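Local coordinates for core protein VP7 (African horsesickness virus, PDB 1AHS) that builds the surface of the viral core as a homotrimer bound to structural protein VP3, the fragment here being its top domain, at residues Phe69-Pro72 and Gln73-Leu77; Val98-Asn101 and Thr102-Val106. One frame throughout, in Å; residues are numbered along the deposited sequence.

Contact 1 of 2, residues Phe69-Pro72 and Gln73-Leu77; sequences FCDP and QGASL
Phe69 and Leu77 face each other as the pair farther from the turn in a short antiparallel beta hairpin, a type I turn from Asp71 to Gly74 followed by a G1 bulge. Two backbone bonds close the Phe69-Leu77 pair, Phe69 N to Leu77 O at 2.9 Å and Leu77 N to Phe69 O at 2.8 Å; Cys70 and Ser76 form the next, non-hydrogen-bonded pair. At the loop Asp71 N reaches Ala75 O at 3.0 Å, and Gly74 N returns to Asp71 O. Gly74 takes up the positive phi (105°) of the bulge.

Apolar packing lies on the face carrying Phe69 and Leu77. Leu77 CB sits over the Phe69 ring in a CH-pi contact, 4.0 Å from the centroid, while Leu77 CD2 touches both Phe69 CE2 (3.6 Å) and Asp71 CB.

Across the trimer, Ser76 OG meets Arg15 and Pro72 O of the second subunit, and Pro72 O of this chain is hydrogen-bonded to Ser76 OG of the third subunit, which places this hairpin at the subunit interface.

The carboxylate of Asp71 makes an Asx turn inside the loop. With CG between the backbone N and the carbonyl carbon (chi1 69°), OD1 is brought in beneath the turn, where Gln73 N approaches it from above the carboxylate plane at 2.8 Å and Ala75 N adds a weak bond to the same OD1 at 3.3 Å.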
ATOM      1  N   PHE B  69       1.348  -4.703 -12.143  1.00 23.00           N
ATOM      2  CA  PHE B  69       0.835  -3.394 -11.813  1.00 19.47           C
ATOM      3  C   PHE B  69      -0.217  -3.086 -12.885  1.00 21.87           C
ATOM      4  O   PHE B  69      -0.578  -3.989 -13.605  1.00 24.03           O
ATOM      5  CB  PHE B  69       1.987  -2.369 -11.733  1.00 20.68           C
ATOM      6  CG  PHE B  69       2.681  -2.097 -13.038  1.00 16.81           C
ATOM      7  CD1 PHE B  69       3.776  -2.834 -13.418  1.00 16.12           C
ATOM      8  CD2 PHE B  69       2.265  -1.066 -13.851  1.00 18.69           C
ATOM      9  CE1 PHE B  69       4.444  -2.541 -14.595  1.00 11.99           C
ATOM     10  CE2 PHE B  69       2.925  -0.769 -15.015  1.00 19.57           C
ATOM     11  CZ  PHE B  69       4.019  -1.517 -15.378  1.00 15.21           C
ATOM     12  N   CYS B  70      -0.711  -1.861 -13.035  1.00 20.39           N
ATOM     13  CA  CYS B  70      -1.716  -1.609 -14.077  1.00 20.53           C
ATOM     14  C   CYS B  70      -1.481  -0.362 -14.913  1.00 20.75           C
ATOM     15  O   CYS B  70      -0.696   0.516 -14.555  1.00 25.03           O
ATOM     16  CB  CYS B  70      -3.118  -1.550 -13.477  1.00 24.00           C
ATOM     17  SG  CYS B  70      -3.449  -0.193 -12.422  1.00 35.16           S
ATOM     18  N   ASP B  71      -2.089  -0.332 -16.085  1.00 21.20           N
ATOM     19  CA  ASP B  71      -1.984   0.837 -16.942  1.00 25.74           C
ATOM     20  C   ASP B  71      -3.063   1.828 -16.511  1.00 24.66           C
ATOM     21  O   ASP B  71      -3.810   1.561 -15.588  1.00 27.02           O
ATOM     22  CB  ASP B  71      -2.032   0.472 -18.457  1.00 33.45           C
ATOM     23  CG  ASP B  71      -3.389  -0.038 -18.948  1.00 34.90           C
ATOM     24  OD1 ASP B  71      -4.414   0.059 -18.246  1.00 35.98           O
ATOM     25  OD2 ASP B  71      -3.416  -0.522 -20.101  1.00 38.37           O
ATOM     26  N   PRO B  72      -3.154   2.987 -17.157  1.00 22.55           N
ATOM     27  CA  PRO B  72      -4.164   3.945 -16.753  1.00 22.10           C
ATOM     28  C   PRO B  72      -5.601   3.524 -16.897  1.00 27.47           C
ATOM     29  O   PRO B  72      -6.467   4.188 -16.338  1.00 29.74           O
ATOM     30  CB  PRO B  72      -3.849   5.119 -17.621  1.00 20.44           C
ATOM     31  CG  PRO B  72      -2.379   5.052 -17.690  1.00 18.39           C
ATOM     32  CD  PRO B  72      -2.199   3.623 -18.066  1.00 18.05           C
ATOM     33  N   GLN B  73      -5.844   2.407 -17.585  1.00 32.23           N
ATOM     34  CA  GLN B  73      -7.185   1.865 -17.793  1.00 33.84           C
ATOM     35  C   GLN B  73      -7.607   0.755 -16.840  1.00 32.64           C
ATOM     36  O   GLN B  73      -8.752   0.273 -16.941  1.00 36.36           O
ATOM     37  CB  GLN B  73      -7.355   1.329 -19.208  1.00 46.93           C
ATOM     38  CG  GLN B  73      -7.828   2.346 -20.225  1.00 62.67           C
ATOM     39  CD  GLN B  73      -6.685   3.155 -20.783  1.00 73.55           C
ATOM     40  OE1 GLN B  73      -6.807   4.377 -20.980  1.00 81.33           O
ATOM     41  NE2 GLN B  73      -5.544   2.482 -21.032  1.00 77.34           N
ATOM     42  N   GLY B  74      -6.668   0.255 -16.028  1.00 31.20           N
ATOM     43  CA  GLY B  74      -6.977  -0.774 -15.029  1.00 25.87           C
ATOM     44  C   GLY B  74      -6.524  -2.178 -15.340  1.00 27.87           C
ATOM     45  O   GLY B  74      -6.629  -3.081 -14.498  1.00 30.04           O
ATOM     46  N   ALA B  75      -5.922  -2.323 -16.513  1.00 27.03           N
ATOM     47  CA  ALA B  75      -5.417  -3.589 -17.045  1.00 27.23           C
ATOM     48  C   ALA B  75      -4.065  -4.005 -16.487  1.00 27.31           C
ATOM     49  O   ALA B  75      -3.186  -3.164 -16.362  1.00 27.83           O
ATOM     50  CB  ALA B  75      -5.298  -3.447 -18.523  1.00 30.07           C
ATOM     51  N   SER B  76      -3.886  -5.288 -16.180  1.00 25.57           N
ATOM     52  CA  SER B  76      -2.624  -5.764 -15.633  1.00 23.09           C
ATOM     53  C   SER B  76      -1.455  -5.669 -16.588  1.00 26.51           C
ATOM     54  O   SER B  76      -1.537  -6.048 -17.749  1.00 34.96           O
ATOM     55  CB  SER B  76      -2.744  -7.189 -15.135  1.00 23.11           C
ATOM     56  OG  SER B  76      -3.656  -7.263 -14.064  1.00 28.36           O
ATOM     57  N   LEU B  77      -0.313  -5.305 -16.044  1.00 27.12           N
ATOM     58  CA  LEU B  77       0.890  -5.127 -16.823  1.00 25.25           C
ATOM     59  C   LEU B  77       2.009  -5.721 -15.952  1.00 26.47           C
ATOM     60  O   LEU B  77       1.810  -5.859 -14.737  1.00 23.15           O
ATOM     61  CB  LEU B  77       1.058  -3.629 -16.957  1.00 19.90           C
ATOM     62  CG  LEU B  77       1.318  -2.953 -18.282  1.00 25.08           C
ATOM     63  CD1 LEU B  77       0.372  -3.495 -19.283  1.00 27.34           C
ATOM     64  CD2 LEU B  77       1.180  -1.447 -18.124  1.00 22.92           C
TER

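Contact 2 of 2, residues Val98-Asn101 and Thr102-Val106; sequences VAWN and TIAPV
The connection between strand 98-100 and strand 106-110 turns back on itself so that Trp100 lies between Thr102 on one face of its indole and Val106 on the other. Thr102 CA stands almost squarely over the six-membered ring, 3.8 Å from its centroid, in a CH-pi contact, with Thr102 N close above the same face. From the opposite face Val106 CG2 comes down on the five-membered ring, 3.9 Å from the centroid and displaced toward the rim, touching NE1 and CE2. With CG of Trp100 anti to the backbone N (chi1 -178°), the indole extends alongside the loop, so that NE1 faces Ala104 O. NE1 gives its hydrogen to Ala104 O at 2.9 Å, and this acceptor lies nearly in the ring plane, so the indole is fixed in rotation as well as packed on both faces. Ala104 O is gripped a second time by Asn46 ND2.

The loop holds an Asx turn at Asn101, and it carries the chain from the five-stranded sheet to the four-stranded one of the beta sandwich. Asn101 OD1 accepts two backbone N-H groups: Ile103 N at 2.8 Å, tilted from the carbonyl plane, which closes the Asx turn, and Ala104 N, also at 2.8 Å but nearly straight (172°) and on a lone pair in that plane. Thr102, between Asn101 and Ile103, has a positive phi (88°) that sends the chain after it back toward Asn101, where Ile103 N and Ala104 N meet OD1. Leu49 of helix 46-49 and Val87 also pack on the Trp100 side chain.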
ATOM      1  N   VAL B  98      20.591  -1.261   1.108  1.00 33.33           N
ATOM      2  CA  VAL B  98      21.662  -0.357   0.721  1.00 32.81           C
ATOM      3  C   VAL B  98      21.695   0.866   1.644  1.00 36.09           C
ATOM      4  O   VAL B  98      20.640   1.401   1.969  1.00 38.27           O
ATOM      5  CB  VAL B  98      21.506   0.063  -0.777  1.00 31.54           C
ATOM      6  CG1 VAL B  98      20.083   0.043  -1.198  1.00 38.12           C
ATOM      7  CG2 VAL B  98      21.980   1.432  -1.005  1.00 35.60           C
ATOM      8  N   ALA B  99      22.897   1.260   2.110  1.00 36.32           N
ATOM      9  CA  ALA B  99      23.112   2.448   2.990  1.00 32.50           C
ATOM     10  C   ALA B  99      23.409   3.648   2.106  1.00 29.61           C
ATOM     11  O   ALA B  99      24.424   3.669   1.423  1.00 38.25           O
ATOM     12  CB  ALA B  99      24.289   2.207   3.939  1.00 29.99           C
ATOM     13  N   TRP B 100      22.527   4.630   2.083  1.00 26.43           N
ATOM     14  CA  TRP B 100      22.710   5.788   1.220  1.00 29.18           C
ATOM     15  C   TRP B 100      23.096   7.024   2.026  1.00 33.91           C
ATOM     16  O   TRP B 100      22.436   7.357   3.016  1.00 34.74           O
ATOM     17  CB  TRP B 100      21.419   6.072   0.471  1.00 23.82           C
ATOM     18  CG  TRP B 100      21.509   7.194  -0.467  1.00 20.44           C
ATOM     19  CD1 TRP B 100      22.553   7.476  -1.297  1.00 20.01           C
ATOM     20  CD2 TRP B 100      20.480   8.162  -0.759  1.00 16.75           C
ATOM     21  NE1 TRP B 100      22.232   8.564  -2.097  1.00 24.53           N
ATOM     22  CE2 TRP B 100      20.974   9.000  -1.780  1.00 19.50           C
ATOM     23  CE3 TRP B 100      19.200   8.382  -0.268  1.00 16.27           C
ATOM     24  CZ2 TRP B 100      20.233  10.047  -2.310  1.00 21.78           C
ATOM     25  CZ3 TRP B 100      18.463   9.416  -0.796  1.00 18.25           C
ATOM     26  CH2 TRP B 100      18.973  10.237  -1.804  1.00 20.77           C
ATOM     27  N   ASN B 101      24.075   7.775   1.537  1.00 30.49           N
ATOM     28  CA  ASN B 101      24.485   8.905   2.298  1.00 30.84           C
ATOM     29  C   ASN B 101      23.687  10.156   2.078  1.00 30.07           C
ATOM     30  O   ASN B 101      23.994  11.155   2.694  1.00 34.51           O
ATOM     31  CB  ASN B 101      25.975   9.150   2.154  1.00 35.36           C
ATOM     32  CG  ASN B 101      26.367   9.556   0.763  1.00 37.22           C
ATOM     33  OD1 ASN B 101      25.555  10.088   0.002  1.00 39.05           O
ATOM     34  ND2 ASN B 101      27.630   9.357   0.430  1.00 40.94           N
ATOM     35  N   THR B 102      22.671  10.121   1.225  1.00 26.79           N
ATOM     36  CA  THR B 102      21.833  11.308   0.992  1.00 27.32           C
ATOM     37  C   THR B 102      22.370  12.220  -0.088  1.00 27.55           C
ATOM     38  O   THR B 102      21.641  13.000  -0.706  1.00 25.91           O
ATOM     39  CB  THR B 102      21.713  12.065   2.312  1.00 25.22           C
ATOM     40  OG1 THR B 102      20.856  11.315   3.182  1.00 30.59           O
ATOM     41  CG2 THR B 102      21.303  13.473   2.152  1.00 24.50           C
ATOM     42  N   ILE B 103      23.646  12.032  -0.393  1.00 33.46           N
ATOM     43  CA  ILE B 103      24.349  12.893  -1.334  1.00 32.47           C
ATOM     44  C   ILE B 103      24.590  12.285  -2.672  1.00 33.60           C
ATOM     45  O   ILE B 103      24.391  12.940  -3.702  1.00 35.62           O
ATOM     46  CB  ILE B 103      25.776  13.264  -0.797  1.00 31.51           C
ATOM     47  CG1 ILE B 103      25.669  13.945   0.547  1.00 30.10           C
ATOM     48  CG2 ILE B 103      26.483  14.228  -1.743  1.00 30.99           C
ATOM     49  CD1 ILE B 103      24.831  15.189   0.471  1.00 36.28           C
ATOM     50  N   ALA B 104      25.175  11.090  -2.636  1.00 29.47           N
ATOM     51  CA  ALA B 104      25.548  10.362  -3.841  1.00 31.01           C
ATOM     52  C   ALA B 104      24.402  10.150  -4.821  1.00 36.12           C
ATOM     53  O   ALA B 104      23.213  10.069  -4.422  1.00 40.72           O
ATOM     54  CB  ALA B 104      26.202   9.038  -3.471  1.00 25.03           C
ATOM     55  N   PRO B 105      24.732  10.072  -6.129  1.00 37.94           N
ATOM     56  CA  PRO B 105      23.740   9.868  -7.195  1.00 35.40           C
ATOM     57  C   PRO B 105      23.089   8.472  -7.187  1.00 32.49           C
ATOM     58  O   PRO B 105      23.787   7.457  -7.019  1.00 32.07           O
ATOM     59  CB  PRO B 105      24.565  10.110  -8.462  1.00 31.61           C
ATOM     60  CG  PRO B 105      25.888   9.583  -8.084  1.00 35.54           C
ATOM     61  CD  PRO B 105      26.092  10.150  -6.696  1.00 32.49           C
ATOM     62  N   VAL B 106      21.756   8.447  -7.275  1.00 31.14           N
ATOM     63  CA  VAL B 106      20.990   7.203  -7.348  1.00 28.69           C
ATOM     64  C   VAL B 106      20.379   7.218  -8.737  1.00 30.68           C
ATOM     65  O   VAL B 106      19.621   8.128  -9.048  1.00 30.32           O
ATOM     66  CB  VAL B 106      19.889   7.179  -6.311  1.00 27.49           C
ATOM     67  CG1 VAL B 106      19.013   5.979  -6.506  1.00 25.24           C
ATOM     68  CG2 VAL B 106      20.506   7.106  -4.941  1.00 28.43           C
TER

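Overall arrangement
From the N terminus the chain runs through the strands 23-27, 32-37, 41-44 and 59-65 before reaching contact 1, where residues 69-77 close a hairpin that forms a small two-stranded sheet of its own. Strands 84-87 and 90-92 of the four-stranded sheet follow, and then contact 2 closes the loop from strand 98-100, at the rim of the five-stranded sheet, to strand 106-110 in the other. The two contacts come in series, neither enclosing nor crossing the other. The centres of contacts 1 and 2 lie about 31 Å apart, on opposite sides of the chain's centre. Contact 1 belongs to the trimer interface, whereas contact 2, touched by no other chain, ties the two sheets together.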